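DNA ligase (Archaeoglobus fulgidus, PDB 3GDE) is an ATP-dependent ligase that probably seals nicks in double-stranded DNA during replication, recombination and repair. Local coordinates at residues Leu94-Glu99 / Glu154-Thr159; Gly67-Ala72 / Met141-Leu146; Met218-His223 / Gly295-Gly300. One frame throughout, in Å; residues are numbered along the deposited sequence.

Interaction 1. Residues Leu94-Glu99 / Glu154-Thr159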
loop_
_atom_site.group_PDB
_atom_site.type_symbol
_atom_site.label_atom_id
_atom_site.label_comp_id
_atom_site.label_asym_id
_atom_site.label_seq_id
_atom_site.Cartn_x
_atom_site.Cartn_y
_atom_site.Cartn_z
ATOM N N LEU A 94 4.648 16.404 14.162
ATOM C CA LEU A 94 6.089 16.568 14.308
ATOM C C LEU A 94 6.656 17.581 13.309
ATOM O O LEU A 94 7.672 18.227 13.597
ATOM C CB LEU A 94 6.832 15.230 14.212
ATOM C CG LEU A 94 8.270 15.189 14.756
ATOM C CD1 LEU A 94 8.359 15.461 16.274
ATOM C CD2 LEU A 94 8.919 13.867 14.428
ATOM N N GLY A 95 6.000 17.714 12.150
ATOM C CA GLY A 95 6.377 18.705 11.143
ATOM C C GLY A 95 6.319 20.112 11.713
ATOM O O GLY A 95 7.271 20.881 11.572
ATOM N N LEU A 96 5.208 20.435 12.378
ATOM C CA LEU A 96 5.023 21.746 12.996
ATOM C C LEU A 96 5.990 21.987 14.154
ATOM O O LEU A 96 6.379 23.123 14.422
ATOM C CB LEU A 96 3.572 21.932 13.454
ATOM C CG LEU A 96 2.489 21.955 12.368
ATOM C CD1 LEU A 96 1.100 22.003 12.991
ATOM C CD2 LEU A 96 2.682 23.122 11.395
ATOM N N VAL A 97 6.383 20.911 14.828
ATOM C CA VAL A 97 7.389 20.991 15.872
ATOM C C VAL A 97 8.770 21.275 15.279
ATOM O O VAL A 97 9.493 22.140 15.782
ATOM C CB VAL A 97 7.433 19.710 16.736
ATOM C CG1 VAL A 97 8.607 19.758 17.721
ATOM C CG2 VAL A 97 6.117 19.536 17.478
ATOM N N ALA A 98 9.139 20.535 14.235
ATOM C CA ALA A 98 10.406 20.759 13.547
ATOM C C ALA A 98 10.509 22.215 13.063
ATOM O O ALA A 98 11.521 22.875 13.306
ATOM C CB ALA A 98 10.581 19.777 12.398
ATOM N N GLU A 99 9.447 22.708 12.423
ATOM C CA GLU A 99 9.350 24.096 11.991
ATOM C C GLU A 99 9.626 25.093 13.128
ATOM O O GLU A 99 10.352 26.068 12.951
ATOM C CB GLU A 99 7.979 24.367 11.379
ATOM C CG GLU A 99 7.810 25.780 10.817
ATOM C CD GLU A 99 6.358 26.146 10.531
ATOM O OE1 GLU A 99 5.445 25.334 10.813
ATOM O OE2 GLU A 99 6.123 27.259 10.028
ATOM N N GLU A 154 10.878 24.098 5.331
ATOM C CA GLU A 154 11.511 22.892 4.789
ATOM C C GLU A 154 11.526 21.779 5.826
ATOM O O GLU A 154 11.268 20.626 5.502
ATOM C CB GLU A 154 12.943 23.165 4.323
ATOM C CG GLU A 154 13.043 23.714 2.932
ATOM C CD GLU A 154 14.461 24.168 2.557
ATOM O OE1 GLU A 154 15.275 24.451 3.460
ATOM O OE2 GLU A 154 14.761 24.250 1.347
ATOM N N ALA A 155 11.849 22.135 7.068
ATOM C CA ALA A 155 11.950 21.161 8.146
ATOM C C ALA A 155 10.594 20.508 8.414
ATOM O O ALA A 155 10.509 19.324 8.746
ATOM C CB ALA A 155 12.502 21.818 9.413
ATOM N N ARG A 156 9.540 21.298 8.266
ATOM C CA ARG A 156 8.170 20.819 8.390
ATOM C C ARG A 156 7.836 19.703 7.407
ATOM O O ARG A 156 7.425 18.627 7.829
ATOM C CB ARG A 156 7.214 21.987 8.215
ATOM C CG ARG A 156 5.743 21.631 8.206
ATOM C CD ARG A 156 5.006 22.834 8.710
ATOM N NE ARG A 156 3.871 23.173 7.885
ATOM C CZ ARG A 156 3.276 24.355 7.903
ATOM N NH1 ARG A 156 3.711 25.310 8.706
ATOM N NH2 ARG A 156 2.241 24.581 7.112
ATOM N N TYR A 157 8.014 19.956 6.107
ATOM C CA TYR A 157 7.679 18.956 5.074
ATOM C C TYR A 157 8.711 17.848 4.893
ATOM O O TYR A 157 8.382 16.787 4.401
ATOM C CB TYR A 157 7.293 19.620 3.751
ATOM C CG TYR A 157 6.023 20.415 3.911
ATOM C CD1 TYR A 157 4.795 19.771 4.049
ATOM C CD2 TYR A 157 6.052 21.814 3.978
ATOM C CE1 TYR A 157 3.628 20.489 4.229
ATOM C CE2 TYR A 157 4.889 22.546 4.163
ATOM C CZ TYR A 157 3.682 21.875 4.286
ATOM O OH TYR A 157 2.517 22.577 4.471
ATOM N N LEU A 158 9.953 18.089 5.298
ATOM C CA LEU A 158 10.955 17.021 5.351
ATOM C C LEU A 158 10.513 15.983 6.369
ATOM O O LEU A 158 10.577 14.773 6.123
ATOM C CB LEU A 158 12.326 17.577 5.760
ATOM C CG LEU A 158 13.526 17.594 4.798
ATOM C CD1 LEU A 158 13.180 17.279 3.351
ATOM C CD2 LEU A 158 14.326 18.910 4.895
ATOM N N THR A 159 10.063 16.475 7.513
ATOM C CA THR A 159 9.620 15.637 8.613
ATOM C C THR A 159 8.357 14.871 8.208
ATOM O O THR A 159 8.279 13.656 8.394
ATOM C CB THR A 159 9.378 16.502 9.877
ATOM O OG1 THR A 159 10.609 17.138 10.256
ATOM C CG2 THR A 159 8.853 15.665 11.053
#
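Gly95 and Arg156 bring two nearly antiparallel helices together, their CA atoms 3.9 Å apart and the segment axes 7.2 Å apart. The carbonyl of Gly95 receives a CA-H...O contact from Arg156, O to CA 3.3 Å. A side chain on Gly95 would run into the carbonyl oxygen of Arg156, so the close approach depends on its absence. Arg156 starts with CG anti to its nitrogen (chi1 175°), passes CB and CG over the Gly95 carbonyl, and bends at chi3 to bring the guanidinium beside Glu99. Glu99 is extended and lies alongside, pointing the same way; its OE1 takes the NH1 of Arg156 at 2.7 Å in a salt bridge. The carboxylate comes to the guanidinium edge, almost in that plane, but the donor approaches OE1 from above the carboxylate, and the two planes stand 55° apart. Leu96 covers one guanidinium face with CD2, which also touches Arg156 CD at 3.6 Å. Within its own helix, Arg156 lays CG over the centre of the Tyr157 ring and gives a weak NH2 bond to Tyr157 OH, so the ring backs the stem while mainly Glu99 steadies the head. Glu17, also hydrogen-bonded to Tyr157 OH, forms a long, weak ion pair with NH2. On the other flank of the crossing, Ala98 CB meets Ala155 CB at 4.1 Å. Toward the start of helix 94-108, Thr159 puts CG2 crosswise against CB, CG and CD2 of Leu94; its OG1, lying against Ala98 CB, bonds to the hydroxyl of Tyr147 and to Ala155 O at 2.7 Å, an oxygen that also accepts the Thr159 amide. Small residues at the crossing and a charged pair at one margin make this a close-packed antiparallel helix pair in the ligase's all-helical N-terminal region.

Interaction 2. Residues Gly67-Ala72 / Met141-Leu146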
loop_
_atom_site.group_PDB
_atom_site.type_symbol
_atom_site.label_atom_id
_atom_site.label_comp_id
_atom_site.label_asym_id
_atom_site.label_seq_id
_atom_site.Cartn_x
_atom_site.Cartn_y
_atom_site.Cartn_z
ATOM N N GLY A 67 11.782 8.009 16.292
ATOM C CA GLY A 67 12.855 8.087 17.284
ATOM C C GLY A 67 14.144 8.684 16.733
ATOM O O GLY A 67 14.813 9.453 17.422
ATOM N N LEU A 68 14.494 8.325 15.495
ATOM C CA LEU A 68 15.631 8.936 14.797
ATOM C C LEU A 68 15.416 10.415 14.541
ATOM O O LEU A 68 16.357 11.205 14.647
ATOM C CB LEU A 68 15.925 8.217 13.472
ATOM C CG LEU A 68 16.819 6.983 13.526
ATOM C CD1 LEU A 68 16.220 5.909 14.416
ATOM C CD2 LEU A 68 17.059 6.451 12.131
ATOM N N LEU A 69 14.183 10.791 14.209
ATOM C CA LEU A 69 13.819 12.199 14.027
ATOM C C LEU A 69 13.986 13.015 15.311
ATOM O O LEU A 69 14.509 14.137 15.276
ATOM C CB LEU A 69 12.387 12.333 13.488
ATOM C CG LEU A 69 12.155 12.551 11.992
ATOM C CD1 LEU A 69 13.202 11.847 11.138
ATOM C CD2 LEU A 69 10.762 12.111 11.587
ATOM N N TYR A 70 13.536 12.451 16.433
ATOM C CA TYR A 70 13.701 13.081 17.741
ATOM C C TYR A 70 15.162 13.407 18.073
ATOM O O TYR A 70 15.476 14.535 18.448
ATOM C CB TYR A 70 13.088 12.218 18.848
ATOM C CG TYR A 70 11.588 12.371 18.995
ATOM C CD1 TYR A 70 10.742 11.265 18.891
ATOM C CD2 TYR A 70 11.018 13.618 19.230
ATOM C CE1 TYR A 70 9.363 11.399 19.019
ATOM C CE2 TYR A 70 9.649 13.765 19.359
ATOM C CZ TYR A 70 8.829 12.650 19.259
ATOM O OH TYR A 70 7.475 12.803 19.396
ATOM N N GLU A 71 16.040 12.424 17.928
ATOM C CA GLU A 71 17.466 12.607 18.186
ATOM C C GLU A 71 18.100 13.686 17.297
ATOM O O GLU A 71 18.907 14.486 17.784
ATOM C CB GLU A 71 18.224 11.291 18.015
ATOM C CG GLU A 71 17.630 10.095 18.762
ATOM C CD GLU A 71 18.093 9.997 20.208
ATOM O OE1 GLU A 71 17.641 10.806 21.051
ATOM O OE2 GLU A 71 18.896 9.088 20.507
ATOM N N ALA A 72 17.736 13.710 16.012
ATOM C CA ALA A 72 18.244 14.725 15.084
ATOM C C ALA A 72 17.764 16.114 15.482
ATOM O O ALA A 72 18.534 17.071 15.469
ATOM C CB ALA A 72 17.844 14.407 13.644
ATOM N N MET A 141 22.977 11.428 12.100
ATOM C CA MET A 141 23.913 12.478 11.697
ATOM C C MET A 141 23.566 13.093 10.341
ATOM O O MET A 141 23.678 14.301 10.165
ATOM C CB MET A 141 25.362 11.964 11.732
ATOM C CG MET A 141 25.870 11.652 13.151
ATOM S SD MET A 141 25.341 12.898 14.356
ATOM C CE MET A 141 26.294 14.300 13.768
ATOM N N LEU A 142 23.119 12.264 9.399
ATOM C CA LEU A 142 22.670 12.734 8.083
ATOM C C LEU A 142 21.404 13.580 8.149
ATOM O O LEU A 142 21.318 14.624 7.512
ATOM C CB LEU A 142 22.485 11.565 7.115
ATOM C CG LEU A 142 23.775 10.911 6.610
ATOM C CD1 LEU A 142 23.470 9.587 5.912
ATOM C CD2 LEU A 142 24.565 11.868 5.696
ATOM N N LEU A 143 20.426 13.125 8.923
ATOM C CA LEU A 143 19.221 13.911 9.190
ATOM C C LEU A 143 19.527 15.230 9.907
ATOM O O LEU A 143 18.933 16.254 9.582
ATOM C CB LEU A 143 18.233 13.095 10.031
ATOM C CG LEU A 143 17.598 11.846 9.428
ATOM C CD1 LEU A 143 16.949 11.014 10.538
ATOM C CD2 LEU A 143 16.584 12.201 8.312
ATOM N N THR A 144 20.423 15.178 10.899
ATOM C CA THR A 144 20.927 16.347 11.641
ATOM C C THR A 144 21.588 17.387 10.730
ATOM O O THR A 144 21.412 18.593 10.924
ATOM C CB THR A 144 21.951 15.909 12.725
ATOM O OG1 THR A 144 21.297 15.098 13.703
ATOM C CG2 THR A 144 22.613 17.115 13.431
ATOM N N GLY A 145 22.347 16.916 9.743
ATOM C CA GLY A 145 22.959 17.791 8.768
ATOM C C GLY A 145 21.927 18.479 7.902
ATOM O O GLY A 145 22.108 19.640 7.519
ATOM N N LEU A 146 20.841 17.767 7.602
ATOM C CA LEU A 146 19.776 18.285 6.758
ATOM C C LEU A 146 18.947 19.341 7.509
ATOM O O LEU A 146 18.640 20.410 6.965
ATOM C CB LEU A 146 18.894 17.124 6.289
ATOM C CG LEU A 146 18.385 17.055 4.851
ATOM C CD1 LEU A 146 19.529 17.163 3.819
ATOM C CD2 LEU A 146 17.598 15.761 4.655
#
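Ala72 and Thr144 mark the tight end of this helix crossing: Thr144 OG1 sits 3.4 Å from Ala72 CA, and the two CA atoms are 4.7 Å apart. The CB of Ala72 points toward the other helix and also rests on Leu143, CB to CB 3.9 Å. Leu143 reaches across with CG anti to its carbonyl carbon (chi1 -66°), which carries CD1 over to Leu69 CD1 at 3.9 Å; these two leucines meet at a slant. Ala72, Leu143 and Leu69 are all buried, and Val64 from a neighbouring loop touches both leucines. Away from this core the packing thins. Leu68, partly exposed, meets Leu143 CD1 with CB, at 4.2 Å, and with its carbonyl group, and turns to Met136, Lys139 and Ile140 farther back on helix 135-149. Glu71 leads its carboxylate away from the contact. Thr144 is partly exposed too, yet its hydroxyl, back at the tight end, bonds the carbonyl of Ile140 and the side chain of Asn75, one turn on in helix 66-77, so the helices are joined by a hydrogen bond just beyond the segments, though not between them. The axes pass 8.8 Å apart at -53°, a value consistent with ridges-into-grooves packing of i±4 ridges, in the helical N-terminal region of the ligase.

Interaction 3. Residues Met218-His223 / Gly295-Gly300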
loop_
_atom_site.group_PDB
_atom_site.type_symbol
_atom_site.label_atom_id
_atom_site.label_comp_id
_atom_site.label_asym_id
_atom_site.label_seq_id
_atom_site.Cartn_x
_atom_site.Cartn_y
_atom_site.Cartn_z
ATOM N N MET A 218 3.412 3.091 -23.346
ATOM C CA MET A 218 4.055 2.380 -22.234
ATOM C C MET A 218 3.562 0.931 -22.121
ATOM O O MET A 218 2.364 0.648 -22.246
ATOM C CB MET A 218 3.881 3.129 -20.910
ATOM C CG MET A 218 4.504 4.516 -20.907
ATOM S SD MET A 218 4.524 5.324 -19.302
ATOM C CE MET A 218 5.966 4.568 -18.557
ATOM N N LYS A 219 4.503 0.018 -21.905
ATOM C CA LYS A 219 4.203 -1.410 -21.834
ATOM C C LYS A 219 4.664 -2.017 -20.514
ATOM O O LYS A 219 5.501 -1.441 -19.806
ATOM C CB LYS A 219 4.872 -2.171 -22.989
ATOM C CG LYS A 219 4.404 -1.806 -24.371
ATOM C CD LYS A 219 5.377 -2.364 -25.395
ATOM C CE LYS A 219 5.096 -1.823 -26.797
ATOM N NZ LYS A 219 6.191 -2.216 -27.741
ATOM N N ILE A 220 4.106 -3.184 -20.197
ATOM C CA ILE A 220 4.584 -4.014 -19.100
ATOM C C ILE A 220 6.004 -4.472 -19.426
ATOM O O ILE A 220 6.274 -4.928 -20.532
ATOM C CB ILE A 220 3.677 -5.265 -18.892
ATOM C CG1 ILE A 220 2.242 -4.848 -18.550
ATOM C CG2 ILE A 220 4.262 -6.193 -17.831
ATOM C CD1 ILE A 220 1.214 -5.954 -18.683
ATOM N N GLU A 221 6.905 -4.323 -18.463
ATOM C CA GLU A 221 8.227 -4.907 -18.566
ATOM C C GLU A 221 8.502 -5.805 -17.366
ATOM O O GLU A 221 8.071 -5.512 -16.240
ATOM C CB GLU A 221 9.321 -3.838 -18.785
ATOM C CG GLU A 221 9.315 -2.661 -17.836
ATOM C CD GLU A 221 10.158 -1.478 -18.345
ATOM O OE1 GLU A 221 9.636 -0.662 -19.146
ATOM O OE2 GLU A 221 11.338 -1.360 -17.930
ATOM N N ILE A 222 9.199 -6.913 -17.622
ATOM C CA ILE A 222 9.486 -7.901 -16.589
ATOM C C ILE A 222 10.299 -7.294 -15.444
ATOM O O ILE A 222 11.267 -6.548 -15.666
ATOM C CB ILE A 222 10.179 -9.173 -17.149
ATOM C CG1 ILE A 222 9.295 -9.848 -18.195
ATOM C CG2 ILE A 222 10.457 -10.174 -16.023
ATOM C CD1 ILE A 222 9.881 -11.128 -18.791
ATOM N N HIS A 223 9.862 -7.621 -14.227
ATOM C CA HIS A 223 10.444 -7.153 -12.969
ATOM C C HIS A 223 9.911 -5.778 -12.534
ATOM O O HIS A 223 10.240 -5.294 -11.451
ATOM C CB HIS A 223 11.985 -7.259 -12.956
ATOM C CG HIS A 223 12.492 -8.646 -13.238
ATOM N ND1 HIS A 223 13.225 -8.962 -14.363
ATOM C CD2 HIS A 223 12.336 -9.807 -12.557
ATOM C CE1 HIS A 223 13.509 -10.252 -14.356
ATOM N NE2 HIS A 223 12.985 -10.787 -13.267
ATOM N N GLY A 295 10.476 -15.767 -19.532
ATOM C CA GLY A 295 9.879 -14.688 -20.331
ATOM C C GLY A 295 8.412 -14.431 -20.027
ATOM O O GLY A 295 7.656 -14.024 -20.910
ATOM N N VAL A 296 8.009 -14.681 -18.782
ATOM C CA VAL A 296 6.609 -14.518 -18.374
ATOM C C VAL A 296 6.419 -13.649 -17.129
ATOM O O VAL A 296 7.351 -13.429 -16.336
ATOM C CB VAL A 296 5.857 -15.886 -18.174
ATOM C CG1 VAL A 296 5.876 -16.723 -19.441
ATOM C CG2 VAL A 296 6.432 -16.668 -17.008
ATOM N N ILE A 297 5.195 -13.149 -16.980
ATOM C CA ILE A 297 4.747 -12.546 -15.736
ATOM C C ILE A 297 3.414 -13.197 -15.409
ATOM O O ILE A 297 2.453 -13.106 -16.174
ATOM C CB ILE A 297 4.626 -11.010 -15.827
ATOM C CG1 ILE A 297 6.007 -10.401 -16.007
ATOM C CG2 ILE A 297 3.937 -10.446 -14.567
ATOM C CD1 ILE A 297 6.001 -9.042 -16.629
ATOM N N LEU A 298 3.387 -13.881 -14.273
ATOM C CA LEU A 298 2.237 -14.695 -13.889
ATOM C C LEU A 298 1.522 -14.138 -12.668
ATOM O O LEU A 298 2.166 -13.624 -11.756
ATOM C CB LEU A 298 2.689 -16.132 -13.580
ATOM C CG LEU A 298 3.439 -16.929 -14.648
ATOM C CD1 LEU A 298 3.772 -18.318 -14.126
ATOM C CD2 LEU A 298 2.648 -17.025 -15.941
ATOM N N ASP A 299 0.198 -14.270 -12.667
ATOM C CA ASP A 299 -0.632 -14.047 -11.488
ATOM C C ASP A 299 -0.937 -15.374 -10.791
ATOM O O ASP A 299 -1.402 -16.321 -11.420
ATOM C CB ASP A 299 -1.951 -13.373 -11.885
ATOM C CG ASP A 299 -2.026 -11.908 -11.468
ATOM O OD1 ASP A 299 -0.963 -11.236 -11.299
ATOM O OD2 ASP A 299 -3.175 -11.426 -11.311
ATOM N N GLY A 300 -0.693 -15.425 -9.484
ATOM C CA GLY A 300 -0.905 -16.641 -8.719
ATOM C C GLY A 300 -1.298 -16.487 -7.256
ATOM O O GLY A 300 -1.355 -15.390 -6.708
#
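Ile222 presses its terminal methyl on bare backbone: Ile222 CD1 lies 3.8 Å from Gly295 C, at a G1 beta bulge in which Gly295 and Val296 both face Trp262. Gly295 has a positive phi of 92°, and at these angles a CB would jam against the preceding carbonyl oxygen, so the bulge presents a surface without a side chain. Beyond it, Ile297 points from strand 296-306 into the loop and does most of the touching with one atom, CD1. That methyl meets Ile220 CG2 at 3.5 Å, the two side chains crossing at a slant, and reaches Ile222 CA and CG1, each at 3.7 Å. Ile222 and Ile297 run antiparallel alongside one another, CG1 to CG1 4.0 Å. The torsions of Ile222 explain its double role: CG1 stands anti to the carbonyl carbon (chi1 -60°) with the chain extended to the bulge, while CG2 lies over the centre of the His223 ring, which is itself hydrogen-bonded through NE2 to Arg266 O. Replacing Ile222 by an alanine, which lacks CG1, CG2 and CD1, would probably open a gap over Gly295 and beside Ile297 and leave the His223 ring without that cover on one face. Tyr344 also packs on Ile220, Ile222 and Ile297. Two residues on from Ile297, Asp299 forms a salt bridge with Arg257, a predicted ATP-binding residue, and the side chain of Ile297 is about 10 Å from that of Arg257. No hydrogen bond joins the two segments, and polar ties of 218-223 go to other residues, such as Glu348 and Tyr270, which implies that apolar fit and burial, rather than strand pairing, seat the loop against strand 296-306 of the adenylation domain.

In the fold
From the N terminus, helix 66-77 opens interaction 2 and helix 94-108 opens interaction 1. Helix 135-149 then closes the former and helix 152-162, next in the chain, the latter, so the two loops cross rather than nest. They also touch: Leu94 packs on Leu69 and Tyr70, and Thr159 on Leu69, which joins the four helices into one packed cluster in the N-terminal region. Interaction 3 follows in series. The connector after helix 200-216 meets strand 296-306, tying the exit from the helical part to the adenylation domain; its centre lies about 40 Å from that of interaction 1, on the opposite side of the chain's centre.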